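Local coordinates for NTD biosynthesis operon protein NtdA (Bacillus subtilis subsp. subtilis, PDB 4K2M) that catalyses the reversible, pyridoxal phosphate-dependent transfer of an amino group from glutamate to 3-dehydro-glucose 6-phosphate, giving kanosamine 6-phosphate, at residues A[227-232]-A[243-248]; A[202-207]-A[221-226]. All coordinates share one frame; numbering follows the deposited sequence.

Contact 1 (A[227-232]-A[243-248]). With O1G (3-deoxy-3-[(E)-({3-hydroxy-2-methyl-5-[(phosphonooxy)methyl]pyridin-4-yl}methylidene)amino]-6-O-phosphono-alpha-D-gluco pyranose), chain C.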
ATOM      1  N   GLN A 227      14.638  -4.205  -8.869  1.00 13.44           N
ATOM      2  CA  GLN A 227      15.956  -3.699  -8.453  1.00 13.57           C
ATOM      3  C   GLN A 227      16.738  -3.072  -9.610  1.00 15.90           C
ATOM      4  O   GLN A 227      17.914  -2.764  -9.461  1.00 17.55           O
ATOM      5  CB  GLN A 227      16.798  -4.839  -7.869  1.00 12.55           C
ATOM      6  CG  GLN A 227      16.282  -5.345  -6.522  1.00 13.81           C
ATOM      7  CD  GLN A 227      17.120  -6.490  -5.968  1.00 16.03           C
ATOM      8  OE1 GLN A 227      18.180  -6.814  -6.506  1.00 15.55           O
ATOM      9  NE2 GLN A 227      16.641  -7.111  -4.894  1.00 20.71           N
ATOM     10  N   GLY A 228      16.091  -2.899 -10.757  1.00 11.04           N
ATOM     11  CA  GLY A 228      16.810  -2.559 -11.977  1.00 13.42           C
ATOM     12  C   GLY A 228      16.505  -1.220 -12.644  1.00 14.30           C
ATOM     13  O   GLY A 228      16.867  -1.030 -13.815  1.00 13.47           O
ATOM     14  N   ILE A 229      15.869  -0.288 -11.945  1.00 12.59           N
ATOM     15  CA  ILE A 229      15.596   1.008 -12.585  1.00 10.68           C
ATOM     16  C   ILE A 229      16.889   1.681 -13.057  1.00 13.68           C
ATOM     17  O   ILE A 229      17.875   1.745 -12.314  1.00 13.51           O
ATOM     18  CB  ILE A 229      14.761   1.960 -11.712  1.00 13.72           C
ATOM     19  CG1 ILE A 229      14.237   3.116 -12.575  1.00 21.74           C
ATOM     20  CG2 ILE A 229      15.567   2.476 -10.507  1.00 15.74           C
ATOM     21  CD1 ILE A 229      13.160   3.963 -11.922  1.00 23.54           C
ATOM     22  N   GLY A 230      16.875   2.155 -14.307  1.00 15.71           N
ATOM     23  CA  GLY A 230      18.032   2.810 -14.920  1.00 16.08           C
ATOM     24  C   GLY A 230      18.693   1.924 -15.975  1.00 11.14           C
ATOM     25  O   GLY A 230      19.523   2.382 -16.762  1.00 15.50           O
ATOM     26  N   LEU A 231      18.349   0.634 -16.005  1.00 10.60           N
ATOM     27  CA  LEU A 231      18.948  -0.267 -16.997  1.00 11.70           C
ATOM     28  C   LEU A 231      18.598   0.167 -18.417  1.00 13.20           C
ATOM     29  O   LEU A 231      17.442   0.424 -18.736  1.00 14.46           O
ATOM     30  CB  LEU A 231      18.513  -1.725 -16.785  1.00 13.33           C
ATOM     31  CG  LEU A 231      19.159  -2.486 -15.621  1.00 15.12           C
ATOM     32  CD1 LEU A 231      18.434  -3.816 -15.418  1.00 11.41           C
ATOM     33  CD2 LEU A 231      20.614  -2.753 -15.931  1.00 15.04           C
ATOM     34  N   THR A 232      19.614   0.283 -19.263  1.00 13.32           N
ATOM     35  CA  THR A 232      19.408   0.602 -20.667  1.00 15.23           C
ATOM     36  C   THR A 232      18.570  -0.487 -21.337  1.00 15.47           C
ATOM     37  O   THR A 232      18.793  -1.691 -21.120  1.00 16.82           O
ATOM     38  CB  THR A 232      20.757   0.736 -21.371  1.00 18.40           C
ATOM     39  OG1 THR A 232      21.395   1.929 -20.902  1.00 17.50           O
ATOM     40  CG2 THR A 232      20.589   0.807 -22.891  1.00 24.23           C
ATOM     41  N   LEU A 243       8.366  -2.494 -11.535  1.00 11.76           N
ATOM     42  CA  LEU A 243       9.327  -1.733 -10.758  1.00 11.59           C
ATOM     43  C   LEU A 243       8.884  -1.696  -9.311  1.00  9.59           C
ATOM     44  O   LEU A 243       7.698  -1.825  -9.025  1.00 11.68           O
ATOM     45  CB  LEU A 243       9.409  -0.292 -11.270  1.00 13.58           C
ATOM     46  CG  LEU A 243       9.993  -0.135 -12.679  1.00 21.27           C
ATOM     47  CD1 LEU A 243       9.874   1.305 -13.155  1.00 20.04           C
ATOM     48  CD2 LEU A 243      11.458  -0.562 -12.701  1.00 25.53           C
ATOM     49  N   SER A 244       9.848  -1.508  -8.406  1.00 12.39           N
ATOM     50  CA  SER A 244       9.565  -1.190  -7.004  1.00 13.91           C
ATOM     51  C   SER A 244      10.135   0.173  -6.699  1.00 12.59           C
ATOM     52  O   SER A 244      11.227   0.512  -7.187  1.00 12.81           O
ATOM     53  CB  SER A 244      10.241  -2.177  -6.056  1.00 13.79           C
ATOM     54  OG  SER A 244      10.105  -1.724  -4.714  1.00 13.42           O
ATOM     55  N   PHE A 245       9.411   0.952  -5.897  1.00 12.06           N
ATOM     56  CA  PHE A 245       9.910   2.240  -5.400  1.00 12.51           C
ATOM     57  C   PHE A 245       9.989   2.186  -3.892  1.00 13.10           C
ATOM     58  O   PHE A 245       9.847   3.191  -3.201  1.00 13.63           O
ATOM     59  CB  PHE A 245       9.010   3.403  -5.845  1.00 12.92           C
ATOM     60  CG  PHE A 245       8.777   3.433  -7.325  1.00 15.33           C
ATOM     61  CD1 PHE A 245       9.851   3.417  -8.210  1.00 12.22           C
ATOM     62  CD2 PHE A 245       7.487   3.426  -7.831  1.00 16.55           C
ATOM     63  CE1 PHE A 245       9.630   3.424  -9.587  1.00 16.02           C
ATOM     64  CE2 PHE A 245       7.258   3.438  -9.199  1.00 14.85           C
ATOM     65  CZ  PHE A 245       8.327   3.437 -10.079  1.00 16.31           C
ATOM     66  N   ASN A 246      10.213   0.988  -3.373  1.00 10.48           N
ATOM     67  CA  ASN A 246      10.507   0.842  -1.949  1.00 14.13           C
ATOM     68  C   ASN A 246      11.713   1.747  -1.601  1.00 13.53           C
ATOM     69  O   ASN A 246      12.598   1.990  -2.438  1.00 14.77           O
ATOM     70  CB  ASN A 246      10.754  -0.650  -1.655  1.00 17.85           C
ATOM     71  CG  ASN A 246      11.568  -0.887  -0.409  1.00 25.21           C
ATOM     72  OD1 ASN A 246      12.799  -0.819  -0.445  0.84 18.49           O
ATOM     73  ND2 ASN A 246      10.888  -1.211   0.699  0.91 19.04           N
ATOM     74  N   PRO A 247      11.744   2.285  -0.382  1.00 13.05           N
ATOM     75  CA  PRO A 247      12.785   3.264  -0.055  1.00 12.42           C
ATOM     76  C   PRO A 247      14.227   2.780  -0.147  1.00 15.57           C
ATOM     77  O   PRO A 247      15.119   3.631  -0.145  1.00 17.81           O
ATOM     78  CB  PRO A 247      12.478   3.614   1.404  1.00 16.02           C
ATOM     79  CG  PRO A 247      11.012   3.398   1.516  1.00 14.03           C
ATOM     80  CD  PRO A 247      10.720   2.194   0.679  1.00 11.71           C
ATOM     81  N   TYR A 248      14.468   1.472  -0.183  1.00 12.90           N
ATOM     82  CA  TYR A 248      15.839   0.994  -0.309  1.00 13.39           C
ATOM     83  C   TYR A 248      16.263   0.824  -1.763  1.00 16.50           C
ATOM     84  O   TYR A 248      17.418   0.492  -2.033  1.00 18.18           O
ATOM     85  CB  TYR A 248      16.039  -0.331   0.421  1.00 19.69           C
ATOM     86  CG  TYR A 248      15.345  -0.408   1.759  1.00 18.47           C
ATOM     87  CD1 TYR A 248      15.384   0.654   2.657  1.00 33.10           C
ATOM     88  CD2 TYR A 248      14.627  -1.533   2.105  1.00 22.77           C
ATOM     89  CE1 TYR A 248      14.723   0.575   3.880  1.00 33.29           C
ATOM     90  CE2 TYR A 248      13.983  -1.625   3.308  1.00 24.70           C
ATOM     91  CZ  TYR A 248      14.029  -0.580   4.192  1.00 28.61           C
ATOM     92  OH  TYR A 248      13.356  -0.697   5.392  1.00 42.42           O
TER
HETATM   93  P   O1G C 501       8.249  -4.343  -3.078  1.00 18.25           P
HETATM   94  C3A O1G C 501      12.868  -7.299  -4.997  1.00 19.79           C
HETATM   95  O3  O1G C 501      14.091  -7.063  -4.464  1.00 26.82           O
HETATM   96  C1  O1G C 501      14.565  -6.173   1.035  1.00 25.70           C
HETATM   97  N1' O1G C 501      11.467  -8.226  -6.662  1.00 19.07           N
HETATM   98  C2  O1G C 501      14.293  -6.528  -0.429  1.00 29.37           C
HETATM   99  O2  O1G C 501      15.624  -6.483  -1.046  1.00 22.60           O
HETATM  100  C9A O1G C 501      12.704  -8.028  -6.179  1.00 15.95           C
HETATM  101  C2A O1G C 501      13.873  -8.602  -6.961  1.00 19.04           C
HETATM  102  C3  O1G C 501      13.316  -5.566  -1.127  1.00 25.51           C
HETATM  103  N3' O1G C 501      12.991  -6.233  -2.401  1.00 26.32           N
HETATM  104  O1  O1G C 501      15.357  -4.981   1.157  1.00 31.21           O
HETATM  105  C4  O1G C 501      12.074  -5.269  -0.262  1.00 24.51           C
HETATM  106  O4  O1G C 501      11.592  -4.050  -0.861  1.00 24.61           O
HETATM  107  C4A O1G C 501      11.769  -6.789  -4.328  1.00 17.86           C
HETATM  108  C4B O1G C 501      11.912  -6.040  -3.063  1.00 20.65           C
HETATM  109  C5  O1G C 501      12.550  -4.885   1.138  1.00 21.20           C
HETATM  110  O5  O1G C 501      13.333  -5.930   1.728  1.00 27.10           O
HETATM  111  C5A O1G C 501      10.497  -7.014  -4.848  1.00 19.33           C
HETATM  112  C5T O1G C 501       9.166  -6.536  -4.245  1.00 17.29           C
HETATM  113  C6  O1G C 501      11.441  -4.763   2.145  1.00 24.29           C
HETATM  114  C6A O1G C 501      10.379  -7.746  -6.020  1.00 20.63           C
HETATM  115  OP1 O1G C 501       6.955  -5.128  -3.026  1.00 15.72           O
HETATM  116  OP2 O1G C 501       8.074  -2.965  -3.622  1.00 15.08           O
HETATM  117  OP3 O1G C 501       9.037  -4.446  -1.752  1.00 18.05           O
HETATM  118  OP4 O1G C 501       9.145  -5.090  -4.230  1.00 19.04           O
HETATM  119  O6  O1G C 501      11.793  -4.181   3.343  1.00 25.48           O
HETATM  120  P'  O1G C 501      10.742  -3.276   4.157  1.00 24.17           P
HETATM  121  OP6 O1G C 501      10.434  -2.100   3.255  1.00 21.28           O
HETATM  122  OP7 O1G C 501       9.533  -4.121   4.491  1.00 23.94           O
HETATM  123  OP8 O1G C 501      11.554  -2.886   5.395  1.00 22.75           O
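One part of the cofactor pocket is built from the loop after strand 220-224 and the C-terminal end of strand 240-244, and behind the pocket I229 packs the two together. I229 CB lies 4.3 Å from L243 CD2. I229 CD1 reaches F245 CE1, also at 4.3 Å, arriving at the ring edge, near its plane. The I229 chain is extended, with CG1 anti to the backbone N (chi1 -166°), and this carries CD1 out to the ring. Helix 103-116 adds Y115, L116 and L112 to the same cluster. I229 is the second residue of a type II turn from G228 to L231. G230, third in the turn, has a positive phi (107°), where a side chain would press on the preceding carbonyl O.

Q227 from one segment and S244, N246 and Y248 from the other bind O1G, the external aldimine of the cofactor with kanosamine 6-phosphate. Q227 runs extended beyond CG and donates from NE2 to O3, the hydroxyl oxygen on the pyridine ring, at 2.6 Å. Its OE1 is held by Y201 N. S244 OG donates to the cofactor phosphate oxygen OP2 at 2.6 Å. S244 OG also accepts from N246 N at 3.0 Å, an ST turn. N246 continues with an Asx turn, its OD1 taking Y248 N at 2.8 Å from above the carbonyl plane. Its ND2 makes a weak bond to OP6 of the sugar phosphate. Y248 OH donates to OP8 of the same phosphate at 2.8 Å, and OP8 lies in the ring plane. N246 OD1 also binds K249 NZ, the lysine that carries the cofactor in the resting enzyme. Phosphate-binding serine and cofactor lysine, close together at and just after a strand end, are typical of the aspartate aminotransferase fold.

Contact 2 (A[202-207]-A[221-226]); sequences GKHSDM and VIEDAC. With O1G (3-deoxy-3-[(E)-({3-hydroxy-2-methyl-5-[(phosphonooxy)methyl]pyridin-4-yl}methylidene)amino]-6-O-phosphono-alpha-D-gluco pyranose), chain C.
M207 meets E223 and V221 through its terminal methyl. M207 CE is 3.5 Å from E223 OE1 and 3.8 Å from V221 CG1. The methionine chain bends at chi2 (-61°) and again at chi3, which folds the methyl back onto the strand. It crosses the glutamate at a slant and runs past the valine in the opposite sense. H204 comes in beside it. H204 NE2 stands 4.4 Å from E223 OE1, too far for a direct bond, and a water closes the gap. The water lies in the plane of the imidazole at its edge, 2.7 Å from H204 NE2. It donates to E223 OE1 at 2.6 Å.

Further partners fix the glutamate. H199 NE2 also bonds OE1, and T241 OG1 on the neighbouring strand bonds OE2. Both carboxylate oxygens are therefore held, and the group has little freedom to turn. H199 ties in the loop as well, through S205 OG and an edge-to-face meeting with the H204 ring. D206 is the N-cap of helix 207-217, so M207 sits on the first turn of that helix.

On the same strand D224 serves the cofactor. D224 OD2 lies 2.7 Å from N1' of O1G, and T156 OG1 bonds this same oxygen. D224 OD1 accepts from C226 N at 2.9 Å, an Asx turn that fixes the carboxylate. C226 packs its CB against the pyridine ring, 3.6 Å from N1'. An aspartate placed at the pyridine nitrogen is a hallmark of fold type I aminotransferases. By analogy with them, it probably keeps N1' protonated, so that the ring can draw electrons from the aldimine.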
ATOM      1  N   GLY A 202      20.377  -5.763  -9.739  1.00 10.77           N
ATOM      2  CA  GLY A 202      20.493  -4.679 -10.714  1.00 11.69           C
ATOM      3  C   GLY A 202      21.139  -5.104 -12.027  1.00 15.09           C
ATOM      4  O   GLY A 202      21.328  -4.290 -12.933  1.00 13.57           O
ATOM      5  N   LYS A 203      21.454  -6.389 -12.145  1.00 12.77           N
ATOM      6  CA  LYS A 203      22.048  -6.932 -13.379  1.00  9.50           C
ATOM      7  C   LYS A 203      20.934  -7.324 -14.349  1.00 14.31           C
ATOM      8  O   LYS A 203      19.987  -8.004 -13.972  1.00 13.67           O
ATOM      9  CB  LYS A 203      22.871  -8.179 -13.037  1.00  9.77           C
ATOM     10  CG  LYS A 203      23.480  -8.913 -14.217  1.00 14.64           C
ATOM     11  CD  LYS A 203      24.623  -8.141 -14.838  1.00 20.44           C
ATOM     12  CE  LYS A 203      25.343  -9.012 -15.871  1.00 23.66           C
ATOM     13  NZ  LYS A 203      26.453  -8.251 -16.510  1.00 23.77           N
ATOM     14  N   HIS A 204      21.062  -6.912 -15.606  1.00 12.45           N
ATOM     15  CA  HIS A 204      20.055  -7.209 -16.626  1.00 16.78           C
ATOM     16  C   HIS A 204      20.152  -8.676 -17.054  1.00 15.44           C
ATOM     17  O   HIS A 204      21.236  -9.163 -17.419  1.00 15.96           O
ATOM     18  CB  HIS A 204      20.296  -6.297 -17.838  1.00 15.95           C
ATOM     19  CG  HIS A 204      19.051  -5.884 -18.560  1.00 18.42           C
ATOM     20  ND1 HIS A 204      18.992  -4.756 -19.350  1.00 21.51           N
ATOM     21  CD2 HIS A 204      17.820  -6.443 -18.603  1.00 16.28           C
ATOM     22  CE1 HIS A 204      17.776  -4.644 -19.860  1.00 24.27           C
ATOM     23  NE2 HIS A 204      17.047  -5.655 -19.422  1.00 19.28           N
ATOM     24  N   SER A 205      19.023  -9.389 -17.004  1.00 13.22           N
ATOM     25  CA  SER A 205      18.952 -10.756 -17.508  1.00 11.85           C
ATOM     26  C   SER A 205      19.178 -10.754 -19.014  1.00 14.94           C
ATOM     27  O   SER A 205      19.087  -9.704 -19.652  1.00 16.90           O
ATOM     28  CB  SER A 205      17.574 -11.342 -17.241  1.00 15.95           C
ATOM     29  OG  SER A 205      17.319 -11.455 -15.862  1.00 14.42           O
ATOM     30  N   ASP A 206      19.441 -11.929 -19.591  1.00 12.77           N
ATOM     31  CA  ASP A 206      19.652 -12.036 -21.039  1.00 18.80           C
ATOM     32  C   ASP A 206      18.311 -12.019 -21.757  1.00 21.50           C
ATOM     33  O   ASP A 206      17.815 -13.057 -22.209  1.00 17.63           O
ATOM     34  CB  ASP A 206      20.410 -13.317 -21.375  1.00 18.80           C
ATOM     35  CG  ASP A 206      20.839 -13.388 -22.847  1.00 33.23           C
ATOM     36  OD1 ASP A 206      20.394 -12.555 -23.683  1.00 26.78           O
ATOM     37  OD2 ASP A 206      21.621 -14.307 -23.168  1.00 34.45           O
ATOM     38  N   MET A 207      17.734 -10.827 -21.886  1.00 18.14           N
ATOM     39  CA  MET A 207      16.341 -10.721 -22.315  1.00 15.62           C
ATOM     40  C   MET A 207      16.102 -11.091 -23.776  1.00 14.87           C
ATOM     41  O   MET A 207      15.047 -11.651 -24.115  1.00 15.62           O
ATOM     42  CB  MET A 207      15.787  -9.329 -22.007  1.00 15.86           C
ATOM     43  CG  MET A 207      15.629  -9.038 -20.505  1.00 14.98           C
ATOM     44  SD  MET A 207      14.481 -10.163 -19.718  1.00 16.53           S
ATOM     45  CE  MET A 207      12.945  -9.627 -20.449  1.00 18.53           C
ATOM     46  N   VAL A 221       6.208 -12.779 -21.243  1.00 14.03           N
ATOM     47  CA  VAL A 221       7.374 -12.462 -20.429  1.00 11.93           C
ATOM     48  C   VAL A 221       7.031 -11.277 -19.545  1.00 17.11           C
ATOM     49  O   VAL A 221       6.718 -10.189 -20.033  1.00 13.82           O
ATOM     50  CB  VAL A 221       8.585 -12.106 -21.287  1.00 13.54           C
ATOM     51  CG1 VAL A 221       9.747 -11.658 -20.404  1.00 14.06           C
ATOM     52  CG2 VAL A 221       9.008 -13.290 -22.139  1.00 17.50           C
ATOM     53  N   ILE A 222       7.066 -11.496 -18.242  1.00 12.42           N
ATOM     54  CA  ILE A 222       6.895 -10.387 -17.327  1.00 10.18           C
ATOM     55  C   ILE A 222       8.185 -10.318 -16.543  1.00 15.13           C
ATOM     56  O   ILE A 222       8.587 -11.302 -15.914  1.00 15.92           O
ATOM     57  CB  ILE A 222       5.659 -10.591 -16.410  1.00 12.40           C
ATOM     58  CG1 ILE A 222       5.662  -9.573 -15.262  1.00 17.11           C
ATOM     59  CG2 ILE A 222       5.572 -12.040 -15.897  1.00 19.02           C
ATOM     60  CD1 ILE A 222       4.313  -9.499 -14.515  1.00 18.14           C
ATOM     61  N   GLU A 223       8.861  -9.177 -16.595  1.00 14.63           N
ATOM     62  CA  GLU A 223      10.174  -9.106 -15.971  1.00 15.92           C
ATOM     63  C   GLU A 223      10.077  -8.393 -14.635  1.00 18.18           C
ATOM     64  O   GLU A 223       9.347  -7.409 -14.490  1.00 16.40           O
ATOM     65  CB  GLU A 223      11.182  -8.416 -16.883  1.00 21.04           C
ATOM     66  CG  GLU A 223      10.841  -6.978 -17.168  1.00 17.75           C
ATOM     67  CD  GLU A 223      11.805  -6.311 -18.116  1.00 24.36           C
ATOM     68  OE1 GLU A 223      12.900  -6.859 -18.375  1.00 22.74           O
ATOM     69  OE2 GLU A 223      11.460  -5.216 -18.602  1.00 22.26           O
ATOM     70  N   ASP A 224      10.785  -8.928 -13.645  1.00 13.87           N
ATOM     71  CA  ASP A 224      10.843  -8.321 -12.326  1.00 13.73           C
ATOM     72  C   ASP A 224      12.070  -7.437 -12.377  1.00 12.26           C
ATOM     73  O   ASP A 224      13.199  -7.911 -12.233  1.00 12.02           O
ATOM     74  CB  ASP A 224      11.021  -9.408 -11.267  1.00 15.45           C
ATOM     75  CG  ASP A 224      11.154  -8.855  -9.872  1.00 17.59           C
ATOM     76  OD1 ASP A 224      11.425  -7.647  -9.707  1.00 17.51           O
ATOM     77  OD2 ASP A 224      11.012  -9.649  -8.928  1.00 15.21           O
ATOM     78  N   ALA A 225      11.852  -6.145 -12.591  1.00 13.94           N
ATOM     79  CA  ALA A 225      12.949  -5.193 -12.643  1.00 14.83           C
ATOM     80  C   ALA A 225      12.886  -4.340 -11.387  1.00 14.90           C
ATOM     81  O   ALA A 225      13.299  -3.171 -11.387  1.00 14.10           O
ATOM     82  CB  ALA A 225      12.831  -4.323 -13.889  1.00 14.38           C
ATOM     83  N   CYS A 226      12.353  -4.913 -10.308  1.00 12.30           N
ATOM     84  CA  CYS A 226      12.200  -4.128  -9.085  1.00 13.86           C
ATOM     85  C   CYS A 226      13.515  -3.554  -8.546  1.00 15.14           C
ATOM     86  O   CYS A 226      13.515  -2.497  -7.891  1.00 16.44           O
ATOM     87  CB  CYS A 226      11.434  -4.913  -8.019  1.00 15.36           C
ATOM     88  SG  CYS A 226       9.688  -5.130  -8.476  1.00 17.36           S
TER
HETATM   89  P   O1G C 501       8.249  -4.343  -3.078  1.00 18.25           P
HETATM   90  C3A O1G C 501      12.868  -7.299  -4.997  1.00 19.79           C
HETATM   91  O3  O1G C 501      14.091  -7.063  -4.464  1.00 26.82           O
HETATM   92  C1  O1G C 501      14.565  -6.173   1.035  1.00 25.70           C
HETATM   93  N1' O1G C 501      11.467  -8.226  -6.662  1.00 19.07           N
HETATM   94  C2  O1G C 501      14.293  -6.528  -0.429  1.00 29.37           C
HETATM   95  O2  O1G C 501      15.624  -6.483  -1.046  1.00 22.60           O
HETATM   96  C9A O1G C 501      12.704  -8.028  -6.179  1.00 15.95           C
HETATM   97  C2A O1G C 501      13.873  -8.602  -6.961  1.00 19.04           C
HETATM   98  C3  O1G C 501      13.316  -5.566  -1.127  1.00 25.51           C
HETATM   99  N3' O1G C 501      12.991  -6.233  -2.401  1.00 26.32           N
HETATM  100  O1  O1G C 501      15.357  -4.981   1.157  1.00 31.21           O
HETATM  101  C4  O1G C 501      12.074  -5.269  -0.262  1.00 24.51           C
HETATM  102  O4  O1G C 501      11.592  -4.050  -0.861  1.00 24.61           O
HETATM  103  C4A O1G C 501      11.769  -6.789  -4.328  1.00 17.86           C
HETATM  104  C4B O1G C 501      11.912  -6.040  -3.063  1.00 20.65           C
HETATM  105  C5  O1G C 501      12.550  -4.885   1.138  1.00 21.20           C
HETATM  106  O5  O1G C 501      13.333  -5.930   1.728  1.00 27.10           O
HETATM  107  C5A O1G C 501      10.497  -7.014  -4.848  1.00 19.33           C
HETATM  108  C5T O1G C 501       9.166  -6.536  -4.245  1.00 17.29           C
HETATM  109  C6  O1G C 501      11.441  -4.763   2.145  1.00 24.29           C
HETATM  110  C6A O1G C 501      10.379  -7.746  -6.020  1.00 20.63           C
HETATM  111  OP1 O1G C 501       6.955  -5.128  -3.026  1.00 15.72           O
HETATM  112  OP2 O1G C 501       8.074  -2.965  -3.622  1.00 15.08           O
HETATM  113  OP3 O1G C 501       9.037  -4.446  -1.752  1.00 18.05           O
HETATM  114  OP4 O1G C 501       9.145  -5.090  -4.230  1.00 19.04           O
HETATM  115  O6  O1G C 501      11.793  -4.181   3.343  1.00 25.48           O
HETATM  116  P'  O1G C 501      10.742  -3.276   4.157  1.00 24.17           P
HETATM  117  OP6 O1G C 501      10.434  -2.100   3.255  1.00 21.28           O
HETATM  118  OP7 O1G C 501       9.533  -4.121   4.491  1.00 23.94           O
HETATM  119  OP8 O1G C 501      11.554  -2.886   5.395  1.00 22.75           O
HETATM  120  O   HOH W   1      14.439  -5.725 -20.091  1.00 19.64           O

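In the fold
Contacts 1 and 2 follow one another along the chain, with centres about 11 Å apart. Strands 220-224 and 240-244 are parallel neighbours in the central mixed sheet, and both lead to O1G. Contact 2 serves the pyridine nitrogen end of the cofactor, while contact 1 binds the cofactor's O3 and its phosphate, and the phosphate of the sugar. The two pack directly: S244 CB lies 3.6 Å from C226 CB, and L243 CD2 lies 3.5 Å from A225 O. Farther from the ligand, T232 O is 3.4 Å from H204 CE1. The second subunit completes the site with T100, Y276 and K284, so the pocket belongs to the dimer.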